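Local coordinates for NH(3)-dependent NAD(+) synthetase (Francisella tularensis subsp. holarctica LVS, PDB 3FIU), which belongs to the NAD synthase family of the HUP clan and binds adenosine monophosphate, pyrophosphate, magnesium and sodium ions in this structure, at residues A[44-49]-A[79-84]; A[73-78]-A[85-90]; A[150-155]-A[198-203]; A[210-215]-A[221-226]. All coordinates share one frame; numbering follows the deposited sequence.

Contact 1: residues A[44-49]-A[79-84]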
loop_
_atom_site.group_PDB
_atom_site.type_symbol
_atom_site.label_atom_id
_atom_site.label_comp_id
_atom_site.label_asym_id
_atom_site.label_seq_id
_atom_site.Cartn_x
_atom_site.Cartn_y
_atom_site.Cartn_z
ATOM N N VAL A 44 -18.494 -0.865 12.769
ATOM C CA VAL A 44 -19.464 -0.035 12.028
ATOM C C VAL A 44 -19.350 -0.292 10.522
ATOM O O VAL A 44 -20.361 -0.522 9.840
ATOM C CB VAL A 44 -19.289 1.479 12.391
ATOM C CG1 VAL A 44 -20.112 2.402 11.445
ATOM C CG2 VAL A 44 -19.687 1.747 13.885
ATOM N N ALA A 45 -18.130 -0.222 9.994
ATOM C CA ALA A 45 -17.897 -0.479 8.572
ATOM C C ALA A 45 -18.445 -1.864 8.121
ATOM O O ALA A 45 -19.139 -1.962 7.087
ATOM C CB ALA A 45 -16.399 -0.340 8.265
ATOM N N ALA A 46 -18.185 -2.911 8.911
ATOM C CA ALA A 46 -18.726 -4.261 8.610
ATOM C C ALA A 46 -20.271 -4.298 8.601
ATOM O O ALA A 46 -20.891 -4.846 7.684
ATOM C CB ALA A 46 -18.164 -5.309 9.600
ATOM N N SER A 47 -20.873 -3.701 9.621
ATOM C CA SER A 47 -22.326 -3.594 9.730
ATOM C C SER A 47 -22.971 -2.888 8.519
ATOM O O SER A 47 -23.993 -3.341 7.996
ATOM C CB SER A 47 -22.710 -2.878 11.020
ATOM O OG SER A 47 -22.200 -3.577 12.156
ATOM N N LEU A 48 -22.374 -1.784 8.086
ATOM C CA LEU A 48 -22.844 -1.095 6.876
ATOM C C LEU A 48 -22.745 -1.983 5.643
ATOM O O LEU A 48 -23.692 -2.057 4.838
ATOM C CB LEU A 48 -22.072 0.215 6.670
ATOM C CG LEU A 48 -22.216 1.300 7.752
ATOM C CD1 LEU A 48 -21.140 2.371 7.576
ATOM C CD2 LEU A 48 -23.595 1.935 7.726
ATOM N N ALA A 49 -21.599 -2.658 5.481
ATOM C CA ALA A 49 -21.391 -3.530 4.328
ATOM C C ALA A 49 -22.487 -4.579 4.295
ATOM O O ALA A 49 -23.117 -4.803 3.246
ATOM C CB ALA A 49 -20.043 -4.213 4.397
ATOM N N GLU A 79 -21.039 -13.315 14.479
ATOM C CA GLU A 79 -22.180 -14.191 14.814
ATOM C C GLU A 79 -23.507 -13.456 14.623
ATOM O O GLU A 79 -24.464 -13.999 14.052
ATOM C CB GLU A 79 -22.044 -14.745 16.244
ATOM C CG GLU A 79 -20.952 -15.853 16.364
ATOM C CD GLU A 79 -20.299 -15.968 17.751
ATOM O OE1 GLU A 79 -20.803 -15.375 18.725
ATOM O OE2 GLU A 79 -19.259 -16.668 17.863
ATOM N N MET A 80 -23.559 -12.216 15.107
ATOM C CA MET A 80 -24.765 -11.387 14.998
ATOM C C MET A 80 -25.133 -11.071 13.536
ATOM O O MET A 80 -26.322 -11.029 13.157
ATOM C CB MET A 80 -24.546 -10.093 15.793
ATOM C CG MET A 80 -25.684 -9.097 15.704
ATOM S SD MET A 80 -25.323 -7.589 16.647
ATOM C CE MET A 80 -25.673 -6.408 15.357
ATOM N N LEU A 81 -24.102 -10.828 12.733
ATOM C CA LEU A 81 -24.248 -10.439 11.338
ATOM C C LEU A 81 -24.429 -11.627 10.419
ATOM O O LEU A 81 -24.853 -11.455 9.276
ATOM C CB LEU A 81 -22.997 -9.688 10.900
ATOM C CG LEU A 81 -22.946 -8.152 10.872
ATOM C CD1 LEU A 81 -24.108 -7.444 11.600
ATOM C CD2 LEU A 81 -21.568 -7.616 11.274
ATOM N N ASN A 82 -24.051 -12.807 10.901
ATOM C CA ASN A 82 -24.181 -14.056 10.153
ATOM C C ASN A 82 -23.369 -14.006 8.870
ATOM O O ASN A 82 -23.884 -14.293 7.792
ATOM C CB ASN A 82 -25.652 -14.377 9.848
ATOM C CG ASN A 82 -26.404 -14.862 11.065
ATOM O OD1 ASN A 82 -26.277 -16.007 11.454
ATOM N ND2 ASN A 82 -27.154 -13.973 11.696
ATOM N N ILE A 83 -22.112 -13.590 8.987
ATOM C CA ILE A 83 -21.256 -13.482 7.812
ATOM C C ILE A 83 -20.165 -14.533 7.749
ATOM O O ILE A 83 -19.698 -15.034 8.783
ATOM C CB ILE A 83 -20.666 -12.039 7.622
ATOM C CG1 ILE A 83 -19.921 -11.554 8.866
ATOM C CG2 ILE A 83 -21.789 -11.073 7.224
ATOM C CD1 ILE A 83 -19.071 -10.306 8.620
ATOM N N GLU A 84 -19.777 -14.868 6.518
ATOM C CA GLU A 84 -18.542 -15.594 6.264
ATOM C C GLU A 84 -17.364 -14.906 6.982
ATOM O O GLU A 84 -17.237 -13.682 6.962
ATOM C CB GLU A 84 -18.253 -15.632 4.753
ATOM C CG GLU A 84 -17.147 -16.655 4.367
ATOM C CD GLU A 84 -16.875 -16.716 2.865
ATOM O OE1 GLU A 84 -17.765 -16.301 2.066
ATOM O OE2 GLU A 84 -15.756 -17.154 2.491
#
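In the Rossmann-like alpha/beta fold of this HUP-clan protein, helices 40-51 and 68-81 lie side by side against the parallel sheet, and Leu81, at the end of the second, reaches across to Ala46 and Ser47 on the first. A single branch does the touching. Leu81 CD2 stands 4.4 Å from Ala46 CB and 4.2 Å from Ser47 OG, so the methyl rests between two short side chains without pressing on either. The small residues are consistent with the close approach of the helices, Ser47 CA and Leu81 CA being 7.3 Å apart. The leucine is not in a relaxed conformation: chi1 at -98° and chi2 at 13° both depart from staggered values, which suggests either some strain or loosely defined methyl positions.

Ser47 OG meets the leucine as a packing surface. Its polar partner is Ala43 O, one turn earlier in its own helix; the hydroxyl, beside its own backbone N, hydrogen-bonds to that carbonyl. Ala46 also packs on Ile34 and Leu36, which ties helix 40-51 to the sheet; this helix begins with the pocket residues Ile40, Asp41 and Ser42, the last three residues of the SGGIDS sequence, which meets the bound pyrophosphate.

Immediately after Leu81 the chain turns away from helical geometry. Asn82 has a positive phi of 61°, and the way to strand 84-87 leads through Ile83, whose side chain packs on Ala58. One weak backbone hydrogen bond spans this helix end, from Asn82 N to Glu79 O at 3.4 Å.

Contact 2: residues A[73-78]-A[85-90]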
loop_
_atom_site.group_PDB
_atom_site.type_symbol
_atom_site.label_atom_id
_atom_site.label_comp_id
_atom_site.label_asym_id
_atom_site.label_seq_id
_atom_site.Cartn_x
_atom_site.Cartn_y
_atom_site.Cartn_z
ATOM N N ASP A 73 -14.831 -10.186 20.782
ATOM C CA ASP A 73 -15.826 -9.167 20.411
ATOM C C ASP A 73 -16.075 -9.138 18.906
ATOM O O ASP A 73 -17.210 -8.987 18.458
ATOM C CB ASP A 73 -15.370 -7.787 20.881
ATOM C CG ASP A 73 -15.497 -7.593 22.391
ATOM O OD1 ASP A 73 -14.919 -6.587 22.904
ATOM O OD2 ASP A 73 -16.127 -8.440 23.063
ATOM N N ALA A 74 -15.000 -9.258 18.126
ATOM C CA ALA A 74 -15.151 -9.342 16.657
ATOM C C ALA A 74 -16.001 -10.571 16.269
ATOM O O ALA A 74 -16.867 -10.502 15.400
ATOM C CB ALA A 74 -13.777 -9.410 15.996
ATOM N N LEU A 75 -15.696 -11.706 16.901
ATOM C CA LEU A 75 -16.448 -12.944 16.672
ATOM C C LEU A 75 -17.901 -12.765 17.053
ATOM O O LEU A 75 -18.788 -13.196 16.325
ATOM C CB LEU A 75 -15.854 -14.104 17.474
ATOM C CG LEU A 75 -14.738 -14.905 16.811
ATOM C CD1 LEU A 75 -14.126 -15.932 17.797
ATOM C CD2 LEU A 75 -15.275 -15.572 15.537
ATOM N N GLU A 76 -18.136 -12.111 18.186
ATOM C CA GLU A 76 -19.504 -11.819 18.594
ATOM C C GLU A 76 -20.272 -11.040 17.505
ATOM O O GLU A 76 -21.407 -11.403 17.152
ATOM C CB GLU A 76 -19.549 -11.072 19.924
ATOM C CG GLU A 76 -21.009 -10.904 20.376
ATOM C CD GLU A 76 -21.151 -10.290 21.741
ATOM O OE1 GLU A 76 -20.267 -10.536 22.599
ATOM O OE2 GLU A 76 -22.141 -9.564 21.951
ATOM N N LEU A 77 -19.664 -9.976 16.984
ATOM C CA LEU A 77 -20.260 -9.236 15.859
ATOM C C LEU A 77 -20.532 -10.076 14.605
ATOM O O LEU A 77 -21.626 -10.008 14.032
ATOM C CB LEU A 77 -19.407 -8.014 15.505
ATOM C CG LEU A 77 -19.990 -7.124 14.399
ATOM C CD1 LEU A 77 -21.309 -6.444 14.856
ATOM C CD2 LEU A 77 -18.920 -6.113 13.975
ATOM N N ILE A 78 -19.544 -10.878 14.203
ATOM C CA ILE A 78 -19.691 -11.799 13.079
ATOM C C ILE A 78 -20.910 -12.741 13.281
ATOM O O ILE A 78 -21.695 -12.946 12.348
ATOM C CB ILE A 78 -18.382 -12.578 12.879
ATOM C CG1 ILE A 78 -17.310 -11.696 12.190
ATOM C CG2 ILE A 78 -18.604 -13.910 12.127
ATOM C CD1 ILE A 78 -15.882 -12.272 12.349
ATOM N N HIS A 85 -16.509 -15.696 7.621
ATOM C CA HIS A 85 -15.364 -15.122 8.318
ATOM C C HIS A 85 -14.256 -16.136 8.497
ATOM O O HIS A 85 -14.495 -17.345 8.463
ATOM C CB HIS A 85 -15.818 -14.641 9.713
ATOM C CG HIS A 85 -16.338 -15.758 10.557
ATOM N ND1 HIS A 85 -17.578 -16.328 10.350
ATOM C CD2 HIS A 85 -15.755 -16.469 11.550
ATOM C CE1 HIS A 85 -17.756 -17.313 11.212
ATOM N NE2 HIS A 85 -16.668 -17.414 11.956
ATOM N N TYR A 86 -13.046 -15.648 8.714
ATOM C CA TYR A 86 -11.908 -16.497 9.061
ATOM C C TYR A 86 -11.088 -15.821 10.136
ATOM O O TYR A 86 -10.915 -14.588 10.127
ATOM C CB TYR A 86 -11.037 -16.754 7.817
ATOM C CG TYR A 86 -11.866 -17.340 6.693
ATOM C CD1 TYR A 86 -12.559 -16.502 5.803
ATOM C CD2 TYR A 86 -12.013 -18.722 6.559
ATOM C CE1 TYR A 86 -13.354 -17.012 4.816
ATOM C CE2 TYR A 86 -12.807 -19.250 5.551
ATOM C CZ TYR A 86 -13.468 -18.390 4.687
ATOM O OH TYR A 86 -14.279 -18.892 3.708
ATOM N N THR A 87 -10.631 -16.618 11.088
ATOM C CA THR A 87 -9.699 -16.173 12.104
ATOM C C THR A 87 -8.345 -16.783 11.836
ATOM O O THR A 87 -8.164 -18.018 11.901
ATOM C CB THR A 87 -10.173 -16.536 13.522
ATOM O OG1 THR A 87 -11.496 -16.024 13.750
ATOM C CG2 THR A 87 -9.185 -15.962 14.571
ATOM N N ILE A 88 -7.383 -15.933 11.528
ATOM C CA ILE A 88 -6.042 -16.404 11.139
ATOM C C ILE A 88 -4.963 -15.667 11.925
ATOM O O ILE A 88 -4.873 -14.435 11.851
ATOM C CB ILE A 88 -5.790 -16.243 9.620
ATOM C CG1 ILE A 88 -6.808 -17.052 8.817
ATOM C CG2 ILE A 88 -4.344 -16.635 9.249
ATOM C CD1 ILE A 88 -6.927 -16.627 7.375
ATOM N N SER A 89 -4.149 -16.410 12.678
ATOM C CA SER A 89 -3.024 -15.771 13.364
ATOM C C SER A 89 -2.006 -15.300 12.332
ATOM O O SER A 89 -1.602 -16.068 11.449
ATOM C CB SER A 89 -2.323 -16.713 14.326
ATOM O OG SER A 89 -1.239 -16.038 14.963
ATOM N N ILE A 90 -1.569 -14.044 12.474
ATOM C CA ILE A 90 -0.552 -13.502 11.591
ATOM C C ILE A 90 0.813 -13.730 12.188
ATOM O O ILE A 90 1.836 -13.329 11.602
ATOM C CB ILE A 90 -0.799 -11.975 11.255
ATOM C CG1 ILE A 90 -0.552 -11.087 12.495
ATOM C CG2 ILE A 90 -2.201 -11.800 10.707
ATOM C CD1 ILE A 90 -0.435 -9.601 12.184
#
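Ile78 lays a methyl over one face of the His85 imidazole, while the side chains of Leu75 and His85 cross at about a right angle. All three belong to the beta-alpha-beta unit formed by strand 56-60, helix 68-81 and strand 84-87, in which helix and second strand run nearly antiparallel, 163° between their directions, with short-segment axes 10.3 Å apart at closest. The contact over the ring is a CH-pi interaction: Ile78 CG2 is 3.4 Å from the centroid of the His85 ring and 25° off its normal. The methyl is displaced toward the rim, so that its nearest ring atom is nitrogen, with Ile78 CG2 and His85 ND1 only 3.2 Å apart. This is tight packing. The branch that does it is anti to the backbone N of Ile78; the other branch runs down beside the stem of the histidine, bringing Ile78 CD1 to 3.5 Å from His85 CB.

His85 CG sits between its backbone N and carbonyl carbon (chi1 61°). ND1 hydrogen-bonds to Ile83 O, which restrains the ring's rotation, one face being turned to Ile78. Around this pair, Ile60 of the adjacent strand 56-60 packs against Leu75, Ile78 and Thr87. On the other face of strand 84-87, Tyr86 packs on Ser103 of the second subunit, so this edge of the sheet takes part in the contact between subunits.

Leu75 closes the contact with a single methyl, Leu75 CD2, which lies 4.1 Å from His85 CD2 and 4.2 Å from Thr87 OG1.

Contact 3: residues A[150-155]-A[198-203]. With NA (sodium ion), chain I.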
loop_
_atom_site.group_PDB
_atom_site.type_symbol
_atom_site.label_atom_id
_atom_site.label_comp_id
_atom_site.label_asym_id
_atom_site.label_seq_id
_atom_site.Cartn_x
_atom_site.Cartn_y
_atom_site.Cartn_z
ATOM N N MET A 150 -5.089 12.904 11.649
ATOM C CA MET A 150 -3.945 12.738 12.527
ATOM C C MET A 150 -2.858 11.870 11.857
ATOM O O MET A 150 -1.768 11.690 12.405
ATOM C CB MET A 150 -4.389 12.117 13.844
ATOM C CG MET A 150 -5.428 12.952 14.612
ATOM S SD MET A 150 -4.584 14.385 15.333
ATOM C CE MET A 150 -3.803 13.628 16.756
ATOM N N GLY A 151 -3.171 11.342 10.674
ATOM C CA GLY A 151 -2.363 10.268 10.080
ATOM C C GLY A 151 -2.116 9.100 11.043
ATOM O O GLY A 151 -1.015 8.510 11.033
ATOM N N TYR A 152 -3.116 8.751 11.873
ATOM C CA TYR A 152 -2.973 7.627 12.802
ATOM C C TYR A 152 -3.417 6.343 12.088
ATOM O O TYR A 152 -4.502 5.770 12.364
ATOM C CB TYR A 152 -3.749 7.832 14.131
ATOM C CG TYR A 152 -3.278 6.907 15.261
ATOM C CD1 TYR A 152 -3.613 7.147 16.591
ATOM C CD2 TYR A 152 -2.485 5.780 14.987
ATOM C CE1 TYR A 152 -3.177 6.286 17.625
ATOM C CE2 TYR A 152 -2.052 4.919 16.002
ATOM C CZ TYR A 152 -2.401 5.172 17.320
ATOM O OH TYR A 152 -1.945 4.301 18.304
ATOM N N PHE A 153 -2.581 5.943 11.140
ATOM C CA PHE A 153 -2.759 4.732 10.355
ATOM C C PHE A 153 -1.421 4.411 9.707
ATOM O O PHE A 153 -0.540 5.273 9.612
ATOM C CB PHE A 153 -3.875 4.885 9.302
ATOM C CG PHE A 153 -3.621 5.967 8.273
ATOM C CD1 PHE A 153 -2.828 5.713 7.137
ATOM C CD2 PHE A 153 -4.206 7.226 8.412
ATOM C CE1 PHE A 153 -2.612 6.716 6.161
ATOM C CE2 PHE A 153 -3.997 8.234 7.457
ATOM C CZ PHE A 153 -3.184 7.973 6.325
ATOM N N THR A 154 -1.253 3.153 9.302
ATOM C CA THR A 154 -0.021 2.727 8.646
ATOM C C THR A 154 -0.150 2.944 7.150
ATOM O O THR A 154 -1.121 2.476 6.516
ATOM C CB THR A 154 0.235 1.206 8.898
ATOM O OG1 THR A 154 0.328 0.950 10.307
ATOM C CG2 THR A 154 1.551 0.763 8.204
ATOM N N LYS A 155 0.824 3.636 6.555
ATOM C CA LYS A 155 0.836 3.808 5.105
ATOM C C LYS A 155 0.977 2.434 4.450
ATOM O O LYS A 155 1.905 1.708 4.778
ATOM C CB LYS A 155 2.027 4.681 4.676
ATOM C CG LYS A 155 1.909 5.237 3.269
ATOM C CD LYS A 155 3.146 6.112 2.967
ATOM C CE LYS A 155 2.933 6.932 1.708
ATOM N NZ LYS A 155 4.073 7.910 1.474
ATOM N N GLN A 198 -1.450 -4.569 25.916
ATOM C CA GLN A 198 -2.548 -4.506 26.856
ATOM C C GLN A 198 -2.624 -3.132 27.513
ATOM O O GLN A 198 -1.641 -2.638 28.080
ATOM C CB GLN A 198 -2.411 -5.594 27.923
ATOM C CG GLN A 198 -3.715 -5.850 28.663
ATOM C CD GLN A 198 -3.520 -6.628 29.943
ATOM O OE1 GLN A 198 -2.866 -6.159 30.872
ATOM N NE2 GLN A 198 -4.096 -7.825 30.002
ATOM N N GLY A 199 -3.793 -2.510 27.421
ATOM C CA GLY A 199 -3.969 -1.177 27.973
ATOM C C GLY A 199 -3.589 -0.032 27.051
ATOM O O GLY A 199 -3.747 1.132 27.432
ATOM N N GLN A 200 -3.087 -0.322 25.845
ATOM C CA GLN A 200 -2.783 0.769 24.906
ATOM C C GLN A 200 -4.074 1.480 24.492
ATOM O O GLN A 200 -5.068 0.833 24.196
ATOM C CB GLN A 200 -2.018 0.269 23.668
ATOM C CG GLN A 200 -1.779 1.357 22.618
ATOM C CD GLN A 200 -1.338 0.830 21.231
ATOM O OE1 GLN A 200 -1.946 -0.088 20.658
ATOM N NE2 GLN A 200 -0.312 1.458 20.673
ATOM N N THR A 201 -4.082 2.813 24.498
ATOM C CA THR A 201 -5.259 3.537 24.016
ATOM C C THR A 201 -4.846 4.626 23.040
ATOM O O THR A 201 -3.793 5.261 23.198
ATOM C CB THR A 201 -6.112 4.191 25.157
ATOM O OG1 THR A 201 -5.362 5.270 25.744
ATOM C CG2 THR A 201 -6.497 3.169 26.233
ATOM N N ASP A 202 -5.677 4.845 22.026
ATOM C CA ASP A 202 -5.399 5.876 21.035
ATOM C C ASP A 202 -5.180 7.256 21.689
ATOM O O ASP A 202 -4.290 8.011 21.294
ATOM C CB ASP A 202 -6.568 6.006 20.077
ATOM C CG ASP A 202 -6.721 4.804 19.152
ATOM O OD1 ASP A 202 -5.972 3.803 19.283
ATOM O OD2 ASP A 202 -7.624 4.872 18.299
ATOM N N GLU A 203 -6.020 7.579 22.671
ATOM C CA GLU A 203 -5.982 8.911 23.268
ATOM C C GLU A 203 -4.689 9.145 24.060
ATOM O O GLU A 203 -4.108 10.240 23.969
ATOM C CB GLU A 203 -7.230 9.137 24.106
ATOM C CG GLU A 203 -8.485 9.211 23.238
ATOM C CD GLU A 203 -9.709 9.594 24.042
ATOM O OE1 GLU A 203 -9.708 9.322 25.264
ATOM O OE2 GLU A 203 -10.659 10.155 23.460
HETATM NA NA NA I . -7.354 2.911 16.867
HETATM O O HOH W 1 -3.701 2.893 20.266
HETATM O O HOH W 2 -6.119 4.668 15.169
#
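A sodium ion and a bridging water share the carboxylate of Asp202 where it meets the ring of Tyr152. Both oxygens bind the metal, unequally: Asp202 OD2 lies 2.4 Å from the sodium and Asp202 OD1 2.9 Å. A water 2.7 Å from the sodium is a further ligand and sits over one face of the tyrosine ring; three more ligand atoms come from elsewhere in the structure. A second water joins the segments, donating to Asp202 OD1 at 2.6 Å and hydrogen-bonding Tyr152 OH at 3.0 Å. With CG anti to the backbone N (chi1 -162°), the tyrosine stretches out toward the acid, its ring tilted 47° to the carboxylate plane, and Tyr152 CE1 comes 4.1 Å from Asp202 OD1.

Gln200 faces Tyr152 from the opposite direction, its amide plane 79° from the ring, but its own amide hydrogen-bonds to Glu205 and to Leu196 N. Asp202 belongs to the pocket of the bound pyrophosphate, and its OD2 also hydrogen-bonds to Tyr210 OH. Segment 150-155 leaves helix 145-150 through a Schellman motif at Gly151, while segment 198-203 enters helix 202-206, N-capped by Thr201; Tyr152 packs on Glu205 and Met206 of that helix.

Contact 4: residues A[210-215]-A[221-226]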
loop_
_atom_site.group_PDB
_atom_site.type_symbol
_atom_site.label_atom_id
_atom_site.label_comp_id
_atom_site.label_asym_id
_atom_site.label_seq_id
_atom_site.Cartn_x
_atom_site.Cartn_y
_atom_site.Cartn_z
ATOM N N TYR A 210 -10.353 12.144 21.533
ATOM C CA TYR A 210 -11.165 12.207 20.322
ATOM C C TYR A 210 -12.126 13.374 20.345
ATOM O O TYR A 210 -12.427 13.933 19.294
ATOM C CB TYR A 210 -11.906 10.890 20.028
ATOM C CG TYR A 210 -10.985 9.860 19.383
ATOM C CD1 TYR A 210 -10.488 8.757 20.121
ATOM C CD2 TYR A 210 -10.573 10.006 18.040
ATOM C CE1 TYR A 210 -9.611 7.815 19.515
ATOM C CE2 TYR A 210 -9.723 9.079 17.443
ATOM C CZ TYR A 210 -9.249 7.990 18.176
ATOM O OH TYR A 210 -8.414 7.085 17.537
ATOM N N GLN A 211 -12.612 13.751 21.525
ATOM C CA GLN A 211 -13.554 14.876 21.585
ATOM C C GLN A 211 -12.861 16.164 21.134
ATOM O O GLN A 211 -13.443 16.956 20.377
ATOM C CB GLN A 211 -14.179 15.053 22.972
ATOM C CG GLN A 211 -15.442 15.954 22.933
ATOM C CD GLN A 211 -16.463 15.495 21.882
ATOM O OE1 GLN A 211 -16.911 14.341 21.894
ATOM N NE2 GLN A 211 -16.817 16.392 20.955
ATOM N N GLU A 212 -11.616 16.333 21.576
ATOM C CA GLU A 212 -10.769 17.453 21.147
ATOM C C GLU A 212 -10.506 17.428 19.652
ATOM O O GLU A 212 -10.690 18.445 18.983
ATOM C CB GLU A 212 -9.467 17.504 21.949
ATOM C CG GLU A 212 -9.679 18.055 23.350
ATOM C CD GLU A 212 -8.523 17.792 24.297
ATOM O OE1 GLU A 212 -7.936 16.691 24.274
ATOM O OE2 GLU A 212 -8.203 18.703 25.088
ATOM N N ILE A 213 -10.107 16.271 19.107
ATOM C CA ILE A 213 -9.897 16.208 17.660
ATOM C C ILE A 213 -11.198 16.513 16.912
ATOM O O ILE A 213 -11.189 17.263 15.935
ATOM C CB ILE A 213 -9.257 14.850 17.177
ATOM C CG1 ILE A 213 -7.945 14.537 17.928
ATOM C CG2 ILE A 213 -9.051 14.850 15.648
ATOM C CD1 ILE A 213 -7.559 13.055 17.868
ATOM N N ASP A 214 -12.325 15.962 17.382
ATOM C CA ASP A 214 -13.597 16.142 16.701
ATOM C C ASP A 214 -13.977 17.643 16.721
ATOM O O ASP A 214 -14.428 18.194 15.714
ATOM C CB ASP A 214 -14.736 15.388 17.400
ATOM C CG ASP A 214 -14.771 13.880 17.080
ATOM O OD1 ASP A 214 -13.983 13.394 16.233
ATOM O OD2 ASP A 214 -15.647 13.191 17.670
ATOM N N ASP A 215 -13.870 18.258 17.892
ATOM C CA ASP A 215 -14.160 19.707 18.013
ATOM C C ASP A 215 -13.273 20.514 17.022
ATOM O O ASP A 215 -13.773 21.371 16.287
ATOM C CB ASP A 215 -13.909 20.148 19.440
ATOM C CG ASP A 215 -15.000 19.686 20.405
ATOM O OD1 ASP A 215 -14.817 19.897 21.619
ATOM O OD2 ASP A 215 -16.013 19.119 19.956
ATOM N N GLN A 221 -13.439 25.518 19.514
ATOM C CA GLN A 221 -12.247 25.814 20.286
ATOM C C GLN A 221 -11.691 24.578 20.990
ATOM O O GLN A 221 -12.468 23.768 21.532
ATOM C CB GLN A 221 -12.590 26.844 21.347
ATOM C CG GLN A 221 -11.375 27.423 22.055
ATOM C CD GLN A 221 -11.697 27.906 23.465
ATOM O OE1 GLN A 221 -12.802 27.688 23.992
ATOM N NE2 GLN A 221 -10.734 28.559 24.083
ATOM N N VAL A 222 -10.361 24.446 20.985
ATOM C CA VAL A 222 -9.672 23.409 21.778
ATOM C C VAL A 222 -8.494 23.973 22.558
ATOM O O VAL A 222 -8.029 25.048 22.252
ATOM C CB VAL A 222 -9.242 22.182 20.910
ATOM C CG1 VAL A 222 -10.480 21.477 20.376
ATOM C CG2 VAL A 222 -8.356 22.607 19.771
ATOM N N SER A 223 -8.013 23.245 23.561
ATOM C CA SER A 223 -6.916 23.715 24.410
ATOM C C SER A 223 -5.597 23.764 23.648
ATOM O O SER A 223 -5.425 23.077 22.641
ATOM C CB SER A 223 -6.762 22.813 25.645
ATOM O OG SER A 223 -6.058 21.617 25.323
ATOM N N ALA A 224 -4.670 24.585 24.135
ATOM C CA ALA A 224 -3.342 24.732 23.524
ATOM C C ALA A 224 -2.526 23.414 23.572
ATOM O O ALA A 224 -1.735 23.111 22.680
ATOM C CB ALA A 224 -2.594 25.876 24.218
ATOM N N LYS A 225 -2.732 22.640 24.632
ATOM C CA LYS A 225 -2.140 21.307 24.757
ATOM C C LYS A 225 -2.669 20.385 23.651
ATOM O O LYS A 225 -1.891 19.742 22.935
ATOM C CB LYS A 225 -2.512 20.725 26.123
ATOM C CG LYS A 225 -1.978 19.334 26.404
ATOM C CD LYS A 225 -2.533 18.852 27.749
ATOM C CE LYS A 225 -1.515 18.000 28.504
ATOM N NZ LYS A 225 -1.678 18.155 29.980
ATOM N N ALA A 226 -3.996 20.327 23.535
ATOM C CA ALA A 226 -4.675 19.562 22.491
ATOM C C ALA A 226 -4.183 20.022 21.136
ATOM O O ALA A 226 -3.769 19.226 20.295
ATOM C CB ALA A 226 -6.162 19.766 22.581
HETATM O O HOH W 3 -14.993 22.692 21.672
#
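Gln221 O accepts a 2.7 Å hydrogen bond from a water that also donates a weak one, 2.8 Å long, to Asp215 OD1, linking the two sides of a helix-loop-helix connection. Helix 210-218 and helix 224-235 follow each other here, and the segment leading into the second folds back over a flank of the first. The other carboxylate oxygen of Asp215 is held within its own helix: Gln211 NE2 donates to Asp215 OD2 at 3.0 Å, arriving 45° out of the carboxylate plane. The amide thus ties the aspartate to its own helix, while the water links it weakly to the incoming chain, which its CB faces.

Val222 packs against the flank of helix 210-218. One of its methyls, set anti to the carbonyl carbon (chi1 -65°), does all the touching: Val222 CG1 lies 3.3 Å from Glu212 O and 3.8 Å from Asp215 CB. It thus packs on a backbone carbonyl and on the stem of an acidic side chain.

Glu212 extends alongside the start of helix 224-235. Its OE1 hydrogen-bonds to Thr209 N, just before its own helix, while the other oxygen, Glu212 OE2, lies toward the second helix, 3.4 Å from Ala226 CB. Ala226 packs in addition on Val208, in the loop ahead of helix 210-218. Ser223 holds the N-cap position of helix 224-235, and its hydroxyl serves the helix end: Ala226 N donates to Ser223 OG at 3.0 Å in a nearly straight bond, 166° at the hydrogen.

Contacts 1 and 2 share helix 68-81 and adjoin each other, Ile83 O packing on Ile78 CG2; both are largely apolar, the first buried between helices, the second partly buried at the outermost strand of the sheet within the chain. Contact 3, also buried, is instead polar, ruled by a metal, waters and the pyrophosphate pocket. Contact 4 lies at the surface, about 22 Å from the chain centre to its own centre, and mixes carboxylates, a water and a capped helix start with modest apolar packing. Contacts 3 and 4 meet through consecutive helices, where Glu203 OE2 probably hydrogen-bonds Tyr210 N, whereas neither touches contacts 1 and 2.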